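Local coordinates for protein glucose 1-dehydrogenase (Haloferax mediterranei, PDB 2B5W) that catalyses the zinc-dependent oxidation of D-glucose and several other aldose sugars, passing the electrons to NADP(+) or NAD(+), with a preference for NADP(+), at residues Gly36-Gly39 with Thr40-Glu43; Arg210-Pro213 with Thr214-Ile217; Glu248-Phe252 with Pro253-Ile257. The protein carries 1 engineered substitution. One frame throughout, in Å; residues are numbered along the deposited sequence.

Contact 1: Gly36-Gly39 with Thr40-Glu43. Engineered in segment 36-39: Cys-38 (natural residue Asp). With ZN (zinc ion), chain B; NAP (NADP nicotinamide-adenine-dinucleotide phosphate), chain I.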
ATOM      1  N   GLY A  36      29.598   8.926   3.477  1.00 15.64           N
ATOM      2  CA  GLY A  36      28.895   9.542   2.390  1.00 18.13           C
ATOM      3  C   GLY A  36      28.049  10.729   2.786  1.00 18.15           C
ATOM      4  O   GLY A  36      27.745  10.946   3.954  1.00 18.09           O
ATOM      5  N   VAL A  37      27.696  11.520   1.781  1.00 20.69           N
ATOM      6  CA  VAL A  37      26.813  12.673   1.916  1.00 20.43           C
ATOM      7  C   VAL A  37      25.610  12.442   1.003  1.00 18.45           C
ATOM      8  O   VAL A  37      25.740  11.943  -0.107  1.00 21.58           O
ATOM      9  CB  VAL A  37      27.559  13.930   1.504  1.00 19.23           C
ATOM     10  CG1 VAL A  37      26.643  15.151   1.506  1.00 22.33           C
ATOM     11  CG2 VAL A  37      28.774  14.174   2.408  1.00 24.20           C
ATOM     12  N   CYS A  38      24.393  12.659   1.489  1.00 26.20           N
ATOM     13  CA  CYS A  38      23.218  12.589   0.608  1.00 28.49           C
ATOM     14  C   CYS A  38      22.289  13.748   0.901  1.00 29.41           C
ATOM     15  O   CYS A  38      22.594  14.611   1.722  1.00 23.73           O
ATOM     16  CB  CYS A  38      22.455  11.269   0.722  1.00 22.95           C
ATOM     17  SG  CYS A  38      21.361  11.120   2.163  1.00 21.65           S
ATOM     18  N   GLY A  39      21.140  13.743   0.237  1.00 24.38           N
ATOM     19  CA  GLY A  39      20.196  14.834   0.387  1.00 23.98           C
ATOM     20  C   GLY A  39      19.811  15.051   1.837  1.00 32.67           C
ATOM     21  O   GLY A  39      19.626  16.178   2.281  1.00 27.62           O
ATOM     22  N   THR A  40      19.682  13.964   2.584  1.00 25.36           N
ATOM     23  CA  THR A  40      19.374  14.078   3.996  1.00 26.57           C
ATOM     24  C   THR A  40      20.355  14.989   4.715  1.00 23.27           C
ATOM     25  O   THR A  40      19.983  15.744   5.608  1.00 22.14           O
ATOM     26  CB  THR A  40      19.380  12.678   4.683  1.00 23.52           C
ATOM     27  OG1 THR A  40      18.458  11.783   4.016  1.00 29.95           O
ATOM     28  CG2 THR A  40      18.848  12.798   6.119  1.00 24.38           C
ATOM     29  N   ASP A  41      21.645  14.838   4.441  1.00 26.95           N
ATOM     30  CA  ASP A  41      22.665  15.720   5.068  1.00 24.07           C
ATOM     31  C   ASP A  41      22.461  17.192   4.729  1.00 30.37           C
ATOM     32  O   ASP A  41      22.649  18.072   5.573  1.00 27.61           O
ATOM     33  CB  ASP A  41      24.082  15.321   4.604  1.00 20.45           C
ATOM     34  CG  ASP A  41      24.509  14.017   5.178  1.00 21.32           C
ATOM     35  OD1 ASP A  41      24.459  13.006   4.442  1.00 23.64           O
ATOM     36  OD2 ASP A  41      24.848  13.969   6.380  1.00 31.72           O
ATOM     37  N   HIS A  42      22.108  17.470   3.485  1.00 27.29           N
ATOM     38  CA  HIS A  42      21.893  18.857   3.109  1.00 30.63           C
ATOM     39  C   HIS A  42      20.644  19.370   3.836  1.00 28.40           C
ATOM     40  O   HIS A  42      20.621  20.510   4.266  1.00 31.98           O
ATOM     41  CB  HIS A  42      21.785  18.971   1.601  1.00 26.18           C
ATOM     42  CG  HIS A  42      23.074  18.675   0.894  1.00 29.62           C
ATOM     43  ND1 HIS A  42      24.114  19.576   0.849  1.00 33.76           N
ATOM     44  CD2 HIS A  42      23.493  17.578   0.213  1.00 26.74           C
ATOM     45  CE1 HIS A  42      25.112  19.059   0.150  1.00 33.05           C
ATOM     46  NE2 HIS A  42      24.760  17.856  -0.263  1.00 24.65           N
ATOM     47  N   GLU A  43      19.633  18.517   3.995  1.00 29.68           N
ATOM     48  CA  GLU A  43      18.401  18.918   4.707  1.00 30.67           C
ATOM     49  C   GLU A  43      18.717  19.225   6.177  1.00 34.85           C
ATOM     50  O   GLU A  43      18.230  20.202   6.723  1.00 33.50           O
ATOM     51  CB  GLU A  43      17.316  17.844   4.580  1.00 32.87           C
ATOM     52  CG  GLU A  43      16.799  17.628   3.166  1.00 32.95           C
ATOM     53  CD  GLU A  43      16.058  16.305   2.992  1.00 54.33           C
ATOM     54  OE1 GLU A  43      15.436  15.828   3.968  1.00 66.26           O
ATOM     55  OE2 GLU A  43      16.107  15.732   1.875  1.00 46.12           O
TER
HETATM   56 ZN    ZN B 800      22.126   9.202   3.149  1.00 23.59          ZN
HETATM   57  PA  NAP I 701      18.279  14.784  -3.869  1.00 29.21           P
HETATM   58  O1A NAP I 701      17.867  16.106  -3.429  1.00 41.82           O
HETATM   59  O2A NAP I 701      19.785  14.678  -4.150  1.00 40.03           O
HETATM   60  O5B NAP I 701      17.527  14.359  -5.189  1.00 25.06           O
HETATM   61  C5B NAP I 701      16.199  14.694  -5.491  1.00 22.79           C
HETATM   62  C4B NAP I 701      16.227  14.805  -6.999  1.00 18.07           C
HETATM   63  O4B NAP I 701      14.892  14.905  -7.445  1.00 20.32           O
HETATM   64  C3B NAP I 701      16.996  16.037  -7.515  1.00 22.94           C
HETATM   65  O3B NAP I 701      18.061  15.696  -8.388  1.00 20.77           O
HETATM   66  C2B NAP I 701      15.920  16.864  -8.221  1.00 22.46           C
HETATM   67  O2B NAP I 701      16.328  17.455  -9.444  1.00 23.78           O
HETATM   68  C1B NAP I 701      14.842  15.843  -8.497  1.00 23.06           C
HETATM   69  N9A NAP I 701      13.528  16.454  -8.525  1.00 20.89           N
HETATM   70  C8A NAP I 701      12.922  17.157  -7.510  1.00 22.29           C
HETATM   71  N7A NAP I 701      11.712  17.564  -7.940  1.00 21.06           N
HETATM   72  C5A NAP I 701      11.562  17.162  -9.246  1.00 21.56           C
HETATM   73  C6A NAP I 701      10.547  17.297 -10.199  1.00 23.68           C
HETATM   74  N6A NAP I 701       9.419  18.000  -9.967  1.00 23.39           N
HETATM   75  N1A NAP I 701      10.715  16.745 -11.448  1.00 22.08           N
HETATM   76  C2A NAP I 701      11.854  16.037 -11.767  1.00 22.32           C
HETATM   77  N3A NAP I 701      12.870  15.898 -10.837  1.00 20.37           N
HETATM   78  C4A NAP I 701      12.714  16.435  -9.603  1.00 19.56           C
HETATM   79  O3  NAP I 701      18.045  13.703  -2.723  1.00 33.84           O
HETATM   80  PN  NAP I 701      18.464  12.143  -2.615  1.00 24.15           P
HETATM   81  O1N NAP I 701      18.425  11.455  -3.937  1.00 21.34           O
HETATM   82  O2N NAP I 701      19.637  11.932  -1.708  1.00 24.69           O
HETATM   83  O5D NAP I 701      17.081  11.892  -1.854  1.00 23.10           O
HETATM   84  C5D NAP I 701      15.867  11.797  -2.573  1.00 23.51           C
HETATM   85  C4D NAP I 701      14.671  11.925  -1.633  1.00 30.87           C
HETATM   86  O4D NAP I 701      14.676  10.795  -0.756  1.00 23.56           O
HETATM   87  C3D NAP I 701      14.710  13.169  -0.741  1.00 26.91           C
HETATM   88  O3D NAP I 701      13.424  13.745  -0.622  1.00 26.03           O
HETATM   89  C2D NAP I 701      15.208  12.617   0.590  1.00 28.07           C
HETATM   90  O2D NAP I 701      14.885  13.389   1.717  1.00 28.05           O
HETATM   91  C1D NAP I 701      14.552  11.237   0.595  1.00 19.09           C
HETATM   92  N1N NAP I 701      15.226  10.199   1.385  1.00 22.93           N
HETATM   93  C2N NAP I 701      14.399   9.442   2.157  1.00 25.84           C
HETATM   94  C3N NAP I 701      14.912   8.390   2.860  1.00 24.97           C
HETATM   95  C7N NAP I 701      13.903   7.505   3.533  1.00 22.34           C
HETATM   96  O7N NAP I 701      14.509   6.588   4.387  1.00 23.14           O
HETATM   97  N7N NAP I 701      12.575   7.660   3.278  1.00 17.09           N
HETATM   98  C4N NAP I 701      16.279   8.086   2.849  1.00 23.49           C
HETATM   99  C5N NAP I 701      17.109   8.861   2.048  1.00 23.96           C
HETATM  100  C6N NAP I 701      16.567   9.909   1.290  1.00 23.61           C
HETATM  101  P2B NAP I 701      16.977  18.976  -9.506  1.00 22.43           P
HETATM  102  O1X NAP I 701      18.263  19.035  -8.860  1.00 22.30           O
HETATM  103  O2X NAP I 701      17.032  19.247 -11.023  1.00 21.92           O
HETATM  104  O3X NAP I 701      16.006  19.954  -8.836  1.00 23.12           O

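Contact 2: Arg210-Pro213 with Thr214-Ile217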
ATOM      1  N   ARG A 210      20.487  18.828 -21.039  1.00 22.23           N
ATOM      2  CA  ARG A 210      21.753  18.290 -21.521  1.00 21.29           C
ATOM      3  C   ARG A 210      22.771  19.430 -21.750  1.00 20.85           C
ATOM      4  O   ARG A 210      22.366  20.561 -22.058  1.00 22.03           O
ATOM      5  CB  ARG A 210      21.533  17.506 -22.799  1.00 21.63           C
ATOM      6  CG  ARG A 210      20.580  16.312 -22.700  1.00 21.75           C
ATOM      7  CD  ARG A 210      20.206  15.746 -24.035  1.00 27.47           C
ATOM      8  NE  ARG A 210      19.170  14.735 -23.880  1.00 25.47           N
ATOM      9  CZ  ARG A 210      19.380  13.468 -23.658  1.00 24.47           C
ATOM     10  NH1 ARG A 210      20.603  12.976 -23.590  1.00 22.52           N
ATOM     11  NH2 ARG A 210      18.331  12.679 -23.453  1.00 25.19           N
ATOM     12  N   PRO A 211      24.068  19.182 -21.544  1.00 20.30           N
ATOM     13  CA  PRO A 211      24.620  17.908 -21.074  1.00 18.41           C
ATOM     14  C   PRO A 211      24.552  17.851 -19.535  1.00 20.01           C
ATOM     15  O   PRO A 211      24.754  18.843 -18.834  1.00 22.27           O
ATOM     16  CB  PRO A 211      26.096  17.993 -21.520  1.00 19.75           C
ATOM     17  CG  PRO A 211      26.407  19.441 -21.357  1.00 22.59           C
ATOM     18  CD  PRO A 211      25.134  20.174 -21.739  1.00 24.21           C
ATOM     19  N   ASP A 212      24.284  16.643 -19.027  1.00 21.63           N
ATOM     20  CA  ASP A 212      24.069  16.433 -17.587  1.00 18.14           C
ATOM     21  C   ASP A 212      24.493  15.011 -17.246  1.00 15.79           C
ATOM     22  O   ASP A 212      24.158  14.076 -17.969  1.00 18.17           O
ATOM     23  CB  ASP A 212      22.615  16.642 -17.250  1.00 19.77           C
ATOM     24  CG  ASP A 212      22.354  16.534 -15.786  1.00 20.64           C
ATOM     25  OD1 ASP A 212      22.178  15.353 -15.361  1.00 21.91           O
ATOM     26  OD2 ASP A 212      22.292  17.528 -15.028  1.00 21.69           O
ATOM     27  N   PRO A 213      25.268  14.841 -16.173  1.00 18.05           N
ATOM     28  CA  PRO A 213      25.807  13.488 -15.888  1.00 18.48           C
ATOM     29  C   PRO A 213      24.782  12.513 -15.304  1.00 16.76           C
ATOM     30  O   PRO A 213      25.000  11.282 -15.383  1.00 17.67           O
ATOM     31  CB  PRO A 213      26.900  13.745 -14.851  1.00 21.08           C
ATOM     32  CG  PRO A 213      26.468  14.984 -14.148  1.00 19.60           C
ATOM     33  CD  PRO A 213      25.781  15.844 -15.226  1.00 20.79           C
ATOM     34  N   THR A 214      23.677  13.016 -14.782  1.00 17.33           N
ATOM     35  CA  THR A 214      22.592  12.122 -14.357  1.00 20.36           C
ATOM     36  C   THR A 214      21.826  11.573 -15.557  1.00 18.92           C
ATOM     37  O   THR A 214      21.512  10.405 -15.629  1.00 18.15           O
ATOM     38  CB  THR A 214      21.602  12.750 -13.310  1.00 19.92           C
ATOM     39  OG1 THR A 214      20.750  13.732 -13.914  1.00 19.09           O
ATOM     40  CG2 THR A 214      22.319  13.497 -12.200  1.00 19.68           C
ATOM     41  N   ILE A 215      21.593  12.413 -16.560  1.00 17.66           N
ATOM     42  CA  ILE A 215      21.010  11.913 -17.794  1.00 16.45           C
ATOM     43  C   ILE A 215      21.906  10.842 -18.416  1.00 16.34           C
ATOM     44  O   ILE A 215      21.460   9.802 -18.906  1.00 17.18           O
ATOM     45  CB  ILE A 215      20.783  13.073 -18.800  1.00 15.59           C
ATOM     46  CG1 ILE A 215      19.811  14.099 -18.205  1.00 19.12           C
ATOM     47  CG2 ILE A 215      20.239  12.505 -20.130  1.00 21.24           C
ATOM     48  CD1 ILE A 215      19.483  15.336 -19.147  1.00 20.89           C
ATOM     49  N   ASP A 216      23.211  11.103 -18.402  1.00 18.53           N
ATOM     50  CA  ASP A 216      24.112  10.188 -18.989  1.00 17.01           C
ATOM     51  C   ASP A 216      24.055   8.829 -18.262  1.00 17.56           C
ATOM     52  O   ASP A 216      24.067   7.802 -18.883  1.00 20.56           O
ATOM     53  CB  ASP A 216      25.534  10.719 -18.930  1.00 16.76           C
ATOM     54  CG  ASP A 216      25.802  11.896 -19.854  1.00 20.99           C
ATOM     55  OD1 ASP A 216      24.987  12.149 -20.759  1.00 22.36           O
ATOM     56  OD2 ASP A 216      26.847  12.588 -19.680  1.00 23.41           O
ATOM     57  N   ILE A 217      23.978   8.856 -16.913  1.00 17.90           N
ATOM     58  CA  ILE A 217      23.897   7.593 -16.167  1.00 17.57           C
ATOM     59  C   ILE A 217      22.603   6.867 -16.486  1.00 17.82           C
ATOM     60  O   ILE A 217      22.576   5.671 -16.749  1.00 16.38           O
ATOM     61  CB  ILE A 217      24.014   7.866 -14.646  1.00 17.85           C
ATOM     62  CG1 ILE A 217      25.471   8.061 -14.269  1.00 18.27           C
ATOM     63  CG2 ILE A 217      23.432   6.672 -13.852  1.00 18.71           C
ATOM     64  CD1 ILE A 217      25.676   8.586 -12.863  1.00 20.20           C
TER

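Contact 3: Glu248-Phe252 with Pro253-Ile257. With NAP (NADP nicotinamide-adenine-dinucleotide phosphate), chain I.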
ATOM      1  N   GLU A 248       9.391   6.603  -5.795  1.00 16.52           N
ATOM      2  CA  GLU A 248       9.463   8.042  -5.673  1.00 17.83           C
ATOM      3  C   GLU A 248      10.615   8.481  -4.784  1.00 21.46           C
ATOM      4  O   GLU A 248      10.693   8.120  -3.628  1.00 18.65           O
ATOM      5  CB  GLU A 248       8.129   8.579  -5.177  1.00 18.38           C
ATOM      6  CG  GLU A 248       8.112  10.072  -4.911  1.00 18.59           C
ATOM      7  CD  GLU A 248       8.680  10.457  -3.565  1.00 22.44           C
ATOM      8  OE1 GLU A 248       8.286   9.834  -2.537  1.00 19.23           O
ATOM      9  OE2 GLU A 248       9.541  11.365  -3.481  1.00 21.86           O
ATOM     10  N   ALA A 249      11.510   9.295  -5.337  1.00 18.42           N
ATOM     11  CA  ALA A 249      12.682   9.801  -4.645  1.00 17.41           C
ATOM     12  C   ALA A 249      12.971  11.260  -5.041  1.00 19.50           C
ATOM     13  O   ALA A 249      14.114  11.619  -5.332  1.00 19.09           O
ATOM     14  CB  ALA A 249      13.871   8.912  -4.932  1.00 19.07           C
ATOM     15  N   THR A 250      11.915  12.066  -5.095  1.00 19.68           N
ATOM     16  CA  THR A 250      12.041  13.487  -5.378  1.00 23.24           C
ATOM     17  C   THR A 250      11.712  14.365  -4.195  1.00 24.12           C
ATOM     18  O   THR A 250      12.159  15.508  -4.114  1.00 22.74           O
ATOM     19  CB  THR A 250      11.101  13.914  -6.508  1.00 19.86           C
ATOM     20  OG1 THR A 250       9.747  13.563  -6.175  1.00 19.74           O
ATOM     21  CG2 THR A 250      11.426  13.236  -7.800  1.00 20.50           C
ATOM     22  N   GLY A 251      10.865  13.885  -3.292  1.00 22.74           N
ATOM     23  CA  GLY A 251      10.352  14.739  -2.238  1.00 25.19           C
ATOM     24  C   GLY A 251       9.352  15.756  -2.759  1.00 26.05           C
ATOM     25  O   GLY A 251       9.090  16.751  -2.074  1.00 28.72           O
ATOM     26  N   PHE A 252       8.773  15.505  -3.934  1.00 20.54           N
ATOM     27  CA  PHE A 252       7.831  16.442  -4.601  1.00 22.49           C
ATOM     28  C   PHE A 252       6.421  15.885  -4.446  1.00 19.59           C
ATOM     29  O   PHE A 252       6.085  14.899  -5.086  1.00 24.72           O
ATOM     30  CB  PHE A 252       8.195  16.559  -6.090  1.00 21.36           C
ATOM     31  CG  PHE A 252       7.511  17.709  -6.847  1.00 24.11           C
ATOM     32  CD1 PHE A 252       7.783  19.045  -6.552  1.00 43.38           C
ATOM     33  CD2 PHE A 252       6.659  17.426  -7.897  1.00 24.81           C
ATOM     34  CE1 PHE A 252       7.170  20.077  -7.300  1.00 29.13           C
ATOM     35  CE2 PHE A 252       6.046  18.441  -8.651  1.00 26.58           C
ATOM     36  CZ  PHE A 252       6.298  19.764  -8.335  1.00 25.12           C
ATOM     37  N   PRO A 253       5.593  16.519  -3.622  1.00 28.14           N
ATOM     38  CA  PRO A 253       4.248  15.989  -3.303  1.00 32.80           C
ATOM     39  C   PRO A 253       3.336  15.633  -4.462  1.00 31.50           C
ATOM     40  O   PRO A 253       2.584  14.646  -4.401  1.00 30.24           O
ATOM     41  CB  PRO A 253       3.646  17.094  -2.450  1.00 36.17           C
ATOM     42  CG  PRO A 253       4.816  17.688  -1.794  1.00 29.77           C
ATOM     43  CD  PRO A 253       5.897  17.712  -2.821  1.00 28.32           C
ATOM     44  N   LYS A 254       3.402  16.401  -5.539  1.00 24.48           N
ATOM     45  CA  LYS A 254       2.620  16.044  -6.695  1.00 22.27           C
ATOM     46  C   LYS A 254       2.917  14.630  -7.235  1.00 28.76           C
ATOM     47  O   LYS A 254       2.052  13.990  -7.807  1.00 24.07           O
ATOM     48  CB  LYS A 254       2.757  17.083  -7.814  1.00 26.03           C
ATOM     49  CG  LYS A 254       2.285  18.472  -7.380  1.00 30.71           C
ATOM     50  CD  LYS A 254       2.204  19.438  -8.565  1.00 31.73           C
ATOM     51  CE  LYS A 254       1.358  20.666  -8.222  1.00 40.15           C
ATOM     52  NZ  LYS A 254       1.417  21.703  -9.289  1.00 39.74           N
ATOM     53  N   HIS A 255       4.140  14.163  -7.067  1.00 27.22           N
ATOM     54  CA  HIS A 255       4.489  12.828  -7.514  1.00 22.59           C
ATOM     55  C   HIS A 255       3.806  11.725  -6.710  1.00 21.96           C
ATOM     56  O   HIS A 255       3.481  10.691  -7.267  1.00 23.33           O
ATOM     57  CB  HIS A 255       5.991  12.660  -7.467  1.00 21.66           C
ATOM     58  CG  HIS A 255       6.690  13.519  -8.453  1.00 23.02           C
ATOM     59  ND1 HIS A 255       8.022  13.835  -8.351  1.00 22.33           N
ATOM     60  CD2 HIS A 255       6.226  14.160  -9.554  1.00 25.05           C
ATOM     61  CE1 HIS A 255       8.355  14.617  -9.363  1.00 27.12           C
ATOM     62  NE2 HIS A 255       7.287  14.830 -10.104  1.00 24.02           N
ATOM     63  N   ALA A 256       3.593  11.936  -5.421  1.00 24.79           N
ATOM     64  CA  ALA A 256       2.851  10.957  -4.621  1.00 27.69           C
ATOM     65  C   ALA A 256       1.435  10.774  -5.178  1.00 32.10           C
ATOM     66  O   ALA A 256       0.978   9.655  -5.372  1.00 30.14           O
ATOM     67  CB  ALA A 256       2.813  11.366  -3.165  1.00 24.61           C
ATOM     68  N   ILE A 257       0.774  11.885  -5.494  1.00 26.41           N
ATOM     69  CA  ILE A 257      -0.597  11.868  -6.019  1.00 25.62           C
ATOM     70  C   ILE A 257      -0.692  11.322  -7.427  1.00 23.31           C
ATOM     71  O   ILE A 257      -1.527  10.487  -7.747  1.00 25.01           O
ATOM     72  CB  ILE A 257      -1.184  13.309  -6.018  1.00 30.14           C
ATOM     73  CG1 ILE A 257      -1.110  13.955  -4.628  1.00 32.32           C
ATOM     74  CG2 ILE A 257      -2.599  13.301  -6.596  1.00 32.23           C
ATOM     75  CD1 ILE A 257      -1.939  13.271  -3.561  1.00 34.34           C
TER
HETATM   76  PA  NAP I 701      18.279  14.784  -3.869  1.00 29.21           P
HETATM   77  O1A NAP I 701      17.867  16.106  -3.429  1.00 41.82           O
HETATM   78  O2A NAP I 701      19.785  14.678  -4.150  1.00 40.03           O
HETATM   79  O5B NAP I 701      17.527  14.359  -5.189  1.00 25.06           O
HETATM   80  C5B NAP I 701      16.199  14.694  -5.491  1.00 22.79           C
HETATM   81  C4B NAP I 701      16.227  14.805  -6.999  1.00 18.07           C
HETATM   82  O4B NAP I 701      14.892  14.905  -7.445  1.00 20.32           O
HETATM   83  C3B NAP I 701      16.996  16.037  -7.515  1.00 22.94           C
HETATM   84  O3B NAP I 701      18.061  15.696  -8.388  1.00 20.77           O
HETATM   85  C2B NAP I 701      15.920  16.864  -8.221  1.00 22.46           C
HETATM   86  O2B NAP I 701      16.328  17.455  -9.444  1.00 23.78           O
HETATM   87  C1B NAP I 701      14.842  15.843  -8.497  1.00 23.06           C
HETATM   88  N9A NAP I 701      13.528  16.454  -8.525  1.00 20.89           N
HETATM   89  C8A NAP I 701      12.922  17.157  -7.510  1.00 22.29           C
HETATM   90  N7A NAP I 701      11.712  17.564  -7.940  1.00 21.06           N
HETATM   91  C5A NAP I 701      11.562  17.162  -9.246  1.00 21.56           C
HETATM   92  C6A NAP I 701      10.547  17.297 -10.199  1.00 23.68           C
HETATM   93  N6A NAP I 701       9.419  18.000  -9.967  1.00 23.39           N
HETATM   94  N1A NAP I 701      10.715  16.745 -11.448  1.00 22.08           N
HETATM   95  C2A NAP I 701      11.854  16.037 -11.767  1.00 22.32           C
HETATM   96  N3A NAP I 701      12.870  15.898 -10.837  1.00 20.37           N
HETATM   97  C4A NAP I 701      12.714  16.435  -9.603  1.00 19.56           C
HETATM   98  O3  NAP I 701      18.045  13.703  -2.723  1.00 33.84           O
HETATM   99  PN  NAP I 701      18.464  12.143  -2.615  1.00 24.15           P
HETATM  100  O1N NAP I 701      18.425  11.455  -3.937  1.00 21.34           O
HETATM  101  O2N NAP I 701      19.637  11.932  -1.708  1.00 24.69           O
HETATM  102  O5D NAP I 701      17.081  11.892  -1.854  1.00 23.10           O
HETATM  103  C5D NAP I 701      15.867  11.797  -2.573  1.00 23.51           C
HETATM  104  C4D NAP I 701      14.671  11.925  -1.633  1.00 30.87           C
HETATM  105  O4D NAP I 701      14.676  10.795  -0.756  1.00 23.56           O
HETATM  106  C3D NAP I 701      14.710  13.169  -0.741  1.00 26.91           C
HETATM  107  O3D NAP I 701      13.424  13.745  -0.622  1.00 26.03           O
HETATM  108  C2D NAP I 701      15.208  12.617   0.590  1.00 28.07           C
HETATM  109  O2D NAP I 701      14.885  13.389   1.717  1.00 28.05           O
HETATM  110  C1D NAP I 701      14.552  11.237   0.595  1.00 19.09           C
HETATM  111  N1N NAP I 701      15.226  10.199   1.385  1.00 22.93           N
HETATM  112  C2N NAP I 701      14.399   9.442   2.157  1.00 25.84           C
HETATM  113  C3N NAP I 701      14.912   8.390   2.860  1.00 24.97           C
HETATM  114  C7N NAP I 701      13.903   7.505   3.533  1.00 22.34           C
HETATM  115  O7N NAP I 701      14.509   6.588   4.387  1.00 23.14           O
HETATM  116  N7N NAP I 701      12.575   7.660   3.278  1.00 17.09           N
HETATM  117  C4N NAP I 701      16.279   8.086   2.849  1.00 23.49           C
HETATM  118  C5N NAP I 701      17.109   8.861   2.048  1.00 23.96           C
HETATM  119  C6N NAP I 701      16.567   9.909   1.290  1.00 23.61           C
HETATM  120  P2B NAP I 701      16.977  18.976  -9.506  1.00 22.43           P
HETATM  121  O1X NAP I 701      18.263  19.035  -8.860  1.00 22.30           O
HETATM  122  O2X NAP I 701      17.032  19.247 -11.023  1.00 21.92           O
HETATM  123  O3X NAP I 701      16.006  19.954  -8.836  1.00 23.12           O

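Contact 1: Gly36-Gly39 with Thr40-Glu43
Hydrogen bonds between Cys-38 and Asp-41 tie the chain leaving strand 27-37 to the start of helix 39-46. The amide Cys-38 N gives a nearly straight bond, 3.0 Å and 165°, to Asp-41 OD1, which uses its anti lone pair, the one away from OD2. Thr-40 N gives a weak capping bond to Cys-38 SG, 3.3 Å away. Cys-38, the N-cap, and Asp-41 form a capping box; aspartate suits its corner because its short carboxylate reaches back to the amide three residues earlier. Glu-43 N closes the first helical turn on Gly-39 O.

Metal binding engages the same sulfur. Cys-38 SG binds the zinc ion at 2.3 Å, and His-63 and Glu-64 are further ligands. Position 38 is engineered, the natural residue being aspartate, so a sulfur stands where the natural enzyme has a carboxylate in the catalytic zinc site of this medium-chain alcohol dehydrogenase fold.

Two bonds reach the NADP. Gly-39 N donates to the phosphate oxygen O2N at 3.1 Å, and any side chain on Gly-39 would strike the bridging oxygen O3. The ribose hydroxyl O2D donates to Glu-43 OE2 at 2.6 Å, the extended glutamate chain carrying its carboxylate to the sugar.

Van der Waals contact is slight: Val-37 turns CG1 away from its amide (chi1 175°), toward the His-42 ring, 3.7 Å from NE2.

Contact 2: Arg210-Pro213 with Thr214-Ile217
Asp-212 and Thr-214 cross obliquely at the start of helix 213-220, where Asp-212 is the N-cap, in the NADP-binding Rossmann domain. Chi1 of -176° swings the Asp-212 carboxylate away from its own amide and over the first turn, so that the single oxygen OD1 collects three donors. Each comes from a different direction. Ile-215 N approaches on the anti lone pair at 3.2 Å, Thr-214 N comes down on OD1 from above the carboxylate plane, and the hydroxyl Thr-214 OG1 donates on the syn side at 2.6 Å. Aspartate suits this place because its short side chain can take up amides that have no carbonyl partner in the first turn, and its negative charge probably interacts favourably with the helix dipole. The other oxygen, OD2, forms a salt bridge with Arg-208, an NADP-binding residue, and Thr-214 OG1 is also hydrogen-bonded to Asn-181 ND2, so the cap is coupled to two residues of the cofactor site.

Pro-213 follows the cap, a place that suits proline, since the first residue of a helix needs no amide hydrogen; its carbonyl oxygen accepts from Ile-217 N.

Arg-210 and Ile-215 cross at about a right angle. The arginine runs extended from CG to NE, which carries its guanidinium across the isoleucine, while the charge is met by Glu-219 in a salt bridge one turn further along the helix. The branched isoleucine serves two neighbours: CD1 lies 3.9 Å from Asp-212 CB and also meets the arginine's CG, whereas CG2 sits over one face of the guanidinium, offset toward its rim and 3.5 Å from Arg-210 NH1.

Contact 3: Glu248-Phe252 with Pro253-Ile257
Phe-252 and His-255 meet edge to face beside the adenine of NADP. The edge of the phenyl ring, at CD2, lies over the centre of the imidazole; the planes are inclined at 58° and the centroids stand 4.8 Å apart. One face of the same phenyl ring carries the adenine amino nitrogen N6A, 3.4 Å above its plane and centred, while His-255 presents an edge to the base, with CE1 3.6 Å from C6A. Phenylalanine suits the place because one flat ring can offer a face to the amino group and an edge to the imidazole. Were Phe-252 replaced by an alanine, the adenine amino group would probably lose the ring beneath it and the imidazole face its aromatic neighbour.

The imidazole is fixed in turn by Thr-250, whose OG1 shares a 2.8 Å hydrogen bond with His-255 ND1. That hydroxyl, standing between its own N and carbonyl carbon (chi1 56°), also accepts from Phe-252 N in an ST turn. Further out, Glu-248 OE2 holds the loop through the amides of Thr-250, at 3.0 Å, and Gly-251, at 2.9 Å. Gly-251 has a positive phi, and a side chain there would clash with the ribose oxygen O3D. Glu-248 OE1 is bonded to Gly-273 N and to His-288 of the second subunit.

Phe-252 O accepts from His-255 N as the chain passes into helix 253-262. The turn thus leads from strand 243-248, flanked in the parallel Rossmann sheet by strands 175-179 and 267-271, into a helix whose Pro-253 and Ala-256 pack on the second subunit.

In the fold
All three contacts lie where a chain enters a helix, but only contact 1 belongs to the GroES-like catalytic domain; contacts 2 and 3 share the Rossmann domain, following strands 201-206 and 243-248 of one parallel sheet. Contacts 1 and 3 are buried and both touch the same NADP, one at the nicotinamide ribose and pyrophosphate, the other at the adenine and also at the nicotinamide ribose, with centres about 18 Å apart. Contact 2 is partly buried, 21 Å from the chain centre, and is linked to the cofactor site through Arg-208 and Asn-181. The chemistry follows: metal and capping box in the first, carboxylate cap and salt bridges in the second, aromatic rings near the dimer interface in the third.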